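PDB 2HQB: transcriptional activator of comK gene from Bacillus halodurans, which probably serves as a membrane-anchored lipoprotein of the BMP family that promotes comK expression, with a fold related to ABC transporter substrate-binding proteins. Local coordinates for residues A[122-127]-A[181-186]; A[126-131]-A[155-160]. All blocks are in the same frame, centred on the assembly; numbering follows the deposited sequence.

Contact 1 of 2, residues A[122-127]-A[181-186]; sequences SMSETH and QVDVFY
In the loop that joins helix 110-122 to strand 128-133, Ser124, Glu125 and Thr126 close around the carboxylate of Asp183. Asp183 stands just before strand 184-186. Its CG sits between its own backbone N and carbonyl carbon (chi1 58°), which turns the carboxylate toward the loop. Each oxygen has its own partners. OD2 of Asp183 accepts from Ser124 OG at 2.5 Å through its syn lone pair. OD1 of Asp183 takes two backbone N-H groups. Glu125 N lies 2.8 Å from Asp183 OD1, on the syn side and close to the carboxylate plane. Thr126 N comes from above that plane, 3.1 Å from OD1 of Asp183, and its bond is the straighter of the two (168° at the hydrogen). Three donors thus fix the rotation of the carboxylate. An alanine at Asp183 would remove the acceptors, and the N-H groups of Glu125 and Thr126 and the Ser124 hydroxyl would probably lose these partners, leaving the loop less firmly held.

Apolar contacts flank the carboxylate. Val184 CG2 packs 3.8 Å from Ser124 CB. Thr126 CG2 lies 3.7 Å from Gln181 CB, and Thr126 OG1 makes a weak bond to Gln181 O. Gln181 is the C-prime residue of a Schellman motif ending helix 167-178. The contact ties two helix-to-strand connections together, as in the alpha/beta domain of a periplasmic-binding-protein-like fold, where helices flank a mostly parallel, mixed sheet.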
loop_
_atom_site.group_PDB
_atom_site.type_symbol
_atom_site.label_atom_id
_atom_site.label_comp_id
_atom_site.label_asym_id
_atom_site.label_seq_id
_atom_site.Cartn_x
_atom_site.Cartn_y
_atom_site.Cartn_z
ATOM N N SER A 122 -0.184 -10.434 19.723
ATOM C CA SER A 122 -0.612 -11.771 20.092
ATOM C C SER A 122 0.517 -12.775 19.913
ATOM O O SER A 122 0.671 -13.693 20.687
ATOM C CB SER A 122 -1.804 -12.204 19.234
ATOM O OG SER A 122 -1.466 -13.304 18.400
HETATM N N MSE A 123 1.323 -12.596 18.886
HETATM C CA MSE A 123 2.399 -13.533 18.626
HETATM C C MSE A 123 3.708 -13.159 19.267
HETATM O O MSE A 123 4.762 -13.676 18.886
HETATM C CB MSE A 123 2.592 -13.674 17.119
HETATM C CG MSE A 123 1.461 -14.407 16.466
HETATM SE SE MSE A 123 1.270 -16.107 17.372
HETATM C CE MSE A 123 2.884 -16.953 16.699
ATOM N N SER A 124 3.653 -12.261 20.239
ATOM C CA SER A 124 4.878 -11.843 20.877
ATOM C C SER A 124 5.100 -12.545 22.185
ATOM O O SER A 124 4.159 -12.797 22.953
ATOM C CB SER A 124 4.885 -10.334 21.107
ATOM O OG SER A 124 6.143 -9.911 21.612
ATOM N N GLU A 125 6.359 -12.876 22.422
ATOM C CA GLU A 125 6.746 -13.512 23.660
ATOM C C GLU A 125 7.073 -12.428 24.681
ATOM O O GLU A 125 6.589 -12.465 25.807
ATOM C CB GLU A 125 7.953 -14.397 23.426
ATOM C CG GLU A 125 7.598 -15.773 22.891
ATOM C CD GLU A 125 6.973 -16.664 23.949
ATOM O OE1 GLU A 125 5.802 -16.422 24.326
ATOM O OE2 GLU A 125 7.667 -17.601 24.408
ATOM N N THR A 126 7.870 -11.448 24.260
ATOM C CA THR A 126 8.282 -10.349 25.117
ATOM C C THR A 126 7.288 -9.217 25.208
ATOM O O THR A 126 7.614 -8.161 25.741
ATOM C CB THR A 126 9.567 -9.688 24.630
ATOM O OG1 THR A 126 10.488 -10.689 24.206
ATOM C CG2 THR A 126 10.203 -8.857 25.772
ATOM N N HIS A 127 6.087 -9.404 24.688
ATOM C CA HIS A 127 5.124 -8.314 24.725
ATOM C C HIS A 127 5.789 -6.995 24.331
ATOM O O HIS A 127 5.527 -5.943 24.920
ATOM C CB HIS A 127 4.522 -8.225 26.115
ATOM C CG HIS A 127 3.498 -9.279 26.363
ATOM N ND1 HIS A 127 3.668 -10.579 25.938
ATOM C CD2 HIS A 127 2.266 -9.216 26.918
ATOM C CE1 HIS A 127 2.579 -11.273 26.213
ATOM N NE2 HIS A 127 1.714 -10.469 26.806
ATOM N N GLN A 181 14.858 -6.460 23.175
ATOM C CA GLN A 181 14.007 -7.637 23.271
ATOM C C GLN A 181 12.713 -7.514 22.481
ATOM O O GLN A 181 11.665 -7.938 22.945
ATOM C CB GLN A 181 13.691 -7.958 24.739
ATOM C CG GLN A 181 14.900 -7.898 25.683
ATOM C CD GLN A 181 16.024 -8.875 25.323
ATOM O OE1 GLN A 181 16.656 -8.767 24.265
ATOM N NE2 GLN A 181 16.280 -9.834 26.216
ATOM N N VAL A 182 12.786 -6.925 21.292
ATOM C CA VAL A 182 11.605 -6.804 20.444
ATOM C C VAL A 182 11.651 -8.075 19.587
ATOM O O VAL A 182 12.705 -8.457 19.077
ATOM C CB VAL A 182 11.661 -5.531 19.543
ATOM C CG1 VAL A 182 10.296 -5.246 18.953
ATOM C CG2 VAL A 182 12.130 -4.332 20.340
ATOM N N ASP A 183 10.515 -8.730 19.417
ATOM C CA ASP A 183 10.504 -9.975 18.670
ATOM C C ASP A 183 9.502 -10.091 17.509
ATOM O O ASP A 183 9.422 -11.126 16.850
ATOM C CB ASP A 183 10.303 -11.126 19.661
ATOM C CG ASP A 183 9.022 -10.984 20.481
ATOM O OD1 ASP A 183 8.714 -11.916 21.262
ATOM O OD2 ASP A 183 8.329 -9.944 20.347
ATOM N N VAL A 184 8.713 -9.053 17.280
ATOM C CA VAL A 184 7.775 -9.047 16.168
ATOM C C VAL A 184 7.967 -7.683 15.517
ATOM O O VAL A 184 7.826 -6.649 16.182
ATOM C CB VAL A 184 6.329 -9.208 16.644
ATOM C CG1 VAL A 184 5.397 -9.347 15.455
ATOM C CG2 VAL A 184 6.228 -10.415 17.541
ATOM N N PHE A 185 8.309 -7.687 14.228
ATOM C CA PHE A 185 8.542 -6.446 13.492
ATOM C C PHE A 185 7.598 -6.116 12.298
ATOM O O PHE A 185 7.083 -6.993 11.577
ATOM C CB PHE A 185 9.993 -6.407 13.036
ATOM C CG PHE A 185 10.987 -6.544 14.160
ATOM C CD1 PHE A 185 11.262 -7.787 14.724
ATOM C CD2 PHE A 185 11.706 -5.440 14.610
ATOM C CE1 PHE A 185 12.248 -7.933 15.715
ATOM C CE2 PHE A 185 12.698 -5.573 15.600
ATOM C CZ PHE A 185 12.967 -6.824 16.149
ATOM N N TYR A 186 7.353 -4.819 12.139
ATOM C CA TYR A 186 6.507 -4.290 11.080
ATOM C C TYR A 186 7.395 -3.305 10.331
ATOM O O TYR A 186 7.425 -2.121 10.670
ATOM C CB TYR A 186 5.312 -3.549 11.688
ATOM C CG TYR A 186 4.305 -3.096 10.664
ATOM C CD1 TYR A 186 4.031 -3.870 9.523
ATOM C CD2 TYR A 186 3.597 -1.911 10.829
ATOM C CE1 TYR A 186 3.063 -3.465 8.567
ATOM C CE2 TYR A 186 2.630 -1.509 9.876
ATOM C CZ TYR A 186 2.377 -2.300 8.757
ATOM O OH TYR A 186 1.409 -1.927 7.860
#

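Contact 2 of 2, residues A[126-131]-A[155-160]; sequences THKVGV and EAFVRY
Val129 and Val131 exchange backbone hydrogen bonds with Phe157 and Arg159 between parallel strands; Gly130 lies opposite Phe157 and Val131 opposite Val158. Phe157 N gives to Val129 O at 2.7 Å. Val131 N gives back to Phe157 O at 2.6 Å. Arg159 N then reaches Val131 O at 2.8 Å, with the N-H nearly straight (172°). At the start of the pair, Val129 N makes only a weak bond to Glu155 O. The strands run in the same direction with a 22° twist.

On one face of the sheet, Val129 CG2 packs 3.8 Å from Ala156 CB, and Val131 CB faces Val158 CG2 more loosely. On the other, Lys128 crosses Phe157 at a slant. Lys128 CG is 4.2 Å from Phe157 CE1. The edge of the Phe157 ring also meets Val129 O. These strands are the two ends of the beta-alpha-beta unit 128-133, 139-150, 155-160, and its helix covers the valine face: Val131 touches Phe144, Ala156 touches Val145, and Val158 touches Val141.

The Lys128 and Glu155 chains run alongside each other in the same direction. The lysine chain is extended beyond CG (chi2 -172°), which carries NZ past the Phe157 ring to a hydrogen bond with Glu180 O. NZ of Lys128 stays 4.9 Å from Glu155 OE1. Helix 167-178 packs against the Phe157 side of the sheet, where Leu177 touches both Phe157 and Arg159.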
loop_
_atom_site.group_PDB
_atom_site.type_symbol
_atom_site.label_atom_id
_atom_site.label_comp_id
_atom_site.label_asym_id
_atom_site.label_seq_id
_atom_site.Cartn_x
_atom_site.Cartn_y
_atom_site.Cartn_z
ATOM N N THR A 126 7.870 -11.448 24.260
ATOM C CA THR A 126 8.282 -10.349 25.117
ATOM C C THR A 126 7.288 -9.217 25.208
ATOM O O THR A 126 7.614 -8.161 25.741
ATOM C CB THR A 126 9.567 -9.688 24.630
ATOM O OG1 THR A 126 10.488 -10.689 24.206
ATOM C CG2 THR A 126 10.203 -8.857 25.772
ATOM N N HIS A 127 6.087 -9.404 24.688
ATOM C CA HIS A 127 5.124 -8.314 24.725
ATOM C C HIS A 127 5.789 -6.995 24.331
ATOM O O HIS A 127 5.527 -5.943 24.920
ATOM C CB HIS A 127 4.522 -8.225 26.115
ATOM C CG HIS A 127 3.498 -9.279 26.363
ATOM N ND1 HIS A 127 3.668 -10.579 25.938
ATOM C CD2 HIS A 127 2.266 -9.216 26.918
ATOM C CE1 HIS A 127 2.579 -11.273 26.213
ATOM N NE2 HIS A 127 1.714 -10.469 26.806
ATOM N N LYS A 128 6.669 -7.089 23.333
ATOM C CA LYS A 128 7.406 -5.956 22.790
ATOM C C LYS A 128 7.419 -6.033 21.260
ATOM O O LYS A 128 8.190 -6.807 20.678
ATOM C CB LYS A 128 8.840 -5.952 23.307
ATOM C CG LYS A 128 8.967 -5.512 24.747
ATOM C CD LYS A 128 10.447 -5.362 25.091
ATOM C CE LYS A 128 10.678 -4.753 26.461
ATOM N NZ LYS A 128 12.135 -4.619 26.719
ATOM N N VAL A 129 6.573 -5.231 20.615
ATOM C CA VAL A 129 6.483 -5.207 19.161
ATOM C C VAL A 129 7.076 -3.904 18.650
ATOM O O VAL A 129 7.140 -2.913 19.387
ATOM C CB VAL A 129 5.052 -5.252 18.714
ATOM C CG1 VAL A 129 4.341 -6.395 19.385
ATOM C CG2 VAL A 129 4.387 -3.928 19.047
ATOM N N GLY A 130 7.500 -3.903 17.386
ATOM C CA GLY A 130 8.091 -2.702 16.817
ATOM C C GLY A 130 7.805 -2.398 15.353
ATOM O O GLY A 130 7.622 -3.300 14.515
ATOM N N VAL A 131 7.758 -1.100 15.058
ATOM C CA VAL A 131 7.554 -0.617 13.714
ATOM C C VAL A 131 8.790 0.130 13.255
ATOM O O VAL A 131 9.266 0.993 13.985
ATOM C CB VAL A 131 6.412 0.403 13.618
ATOM C CG1 VAL A 131 6.320 0.938 12.174
ATOM C CG2 VAL A 131 5.128 -0.226 13.990
ATOM N N GLU A 155 4.260 -3.171 24.906
ATOM C CA GLU A 155 4.956 -1.917 24.667
ATOM C C GLU A 155 5.455 -1.895 23.212
ATOM O O GLU A 155 6.277 -2.737 22.818
ATOM C CB GLU A 155 6.151 -1.772 25.615
ATOM C CG GLU A 155 7.179 -0.802 25.107
ATOM C CD GLU A 155 8.085 -0.247 26.188
ATOM O OE1 GLU A 155 8.787 -1.040 26.875
ATOM O OE2 GLU A 155 8.094 1.005 26.333
ATOM N N ALA A 156 4.964 -0.921 22.435
ATOM C CA ALA A 156 5.322 -0.767 21.021
ATOM C C ALA A 156 6.513 0.159 20.756
ATOM O O ALA A 156 6.607 1.237 21.306
ATOM C CB ALA A 156 4.106 -0.282 20.239
ATOM N N PHE A 157 7.430 -0.280 19.908
ATOM C CA PHE A 157 8.579 0.540 19.575
ATOM C C PHE A 157 8.501 1.009 18.134
ATOM O O PHE A 157 8.416 0.202 17.215
ATOM C CB PHE A 157 9.872 -0.232 19.750
ATOM C CG PHE A 157 10.192 -0.537 21.152
ATOM C CD1 PHE A 157 9.352 -1.346 21.905
ATOM C CD2 PHE A 157 11.358 -0.061 21.721
ATOM C CE1 PHE A 157 9.678 -1.687 23.212
ATOM C CE2 PHE A 157 11.691 -0.396 23.029
ATOM C CZ PHE A 157 10.857 -1.210 23.777
ATOM N N VAL A 158 8.549 2.321 17.950
ATOM C CA VAL A 158 8.496 2.915 16.629
ATOM C C VAL A 158 9.788 3.637 16.346
ATOM O O VAL A 158 10.182 4.507 17.100
ATOM C CB VAL A 158 7.365 3.929 16.520
ATOM C CG1 VAL A 158 7.341 4.518 15.137
ATOM C CG2 VAL A 158 6.047 3.264 16.825
ATOM N N ARG A 159 10.450 3.235 15.267
ATOM C CA ARG A 159 11.692 3.859 14.803
ATOM C C ARG A 159 11.406 4.344 13.386
ATOM O O ARG A 159 10.742 3.666 12.610
ATOM C CB ARG A 159 12.861 2.865 14.776
ATOM C CG ARG A 159 13.357 2.425 16.146
ATOM C CD ARG A 159 13.628 3.615 17.049
ATOM N NE ARG A 159 12.645 3.709 18.124
ATOM C CZ ARG A 159 12.916 3.452 19.400
ATOM N NH1 ARG A 159 14.141 3.088 19.772
ATOM N NH2 ARG A 159 11.962 3.564 20.311
ATOM N N TYR A 160 11.909 5.521 13.056
ATOM C CA TYR A 160 11.697 6.096 11.739
ATOM C C TYR A 160 12.961 6.065 10.887
ATOM O O TYR A 160 14.022 6.466 11.335
ATOM C CB TYR A 160 11.191 7.555 11.878
ATOM C CG TYR A 160 9.764 7.623 12.412
ATOM C CD1 TYR A 160 9.473 8.123 13.696
ATOM C CD2 TYR A 160 8.719 7.074 11.675
ATOM C CE1 TYR A 160 8.198 8.054 14.224
ATOM C CE2 TYR A 160 7.451 6.999 12.187
ATOM C CZ TYR A 160 7.188 7.479 13.465
ATOM O OH TYR A 160 5.905 7.297 13.949
#

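Contacts 1 and 2 both reach the same mixed sheet, their centres about 8 Å apart. Both start from the same part of the chain and share Thr126 and His127. Along the chain, the loop at 122-127 leads into strand 128-133, then come helix 139-150, strand 155-160, helix 167-178 and strand 184-186. In the sheet, strand 128-133 runs between 155-160, an outermost strand within this chain, and 184-186. Gly130 bridges the contacts through probable hydrogen bonds, from its N to Val184 O and from Tyr186 N to its O. Contact 2 joins one pair of neighbouring strands, while contact 1 ties the loop that leads into strand 128-133 to the residues just before strand 184-186.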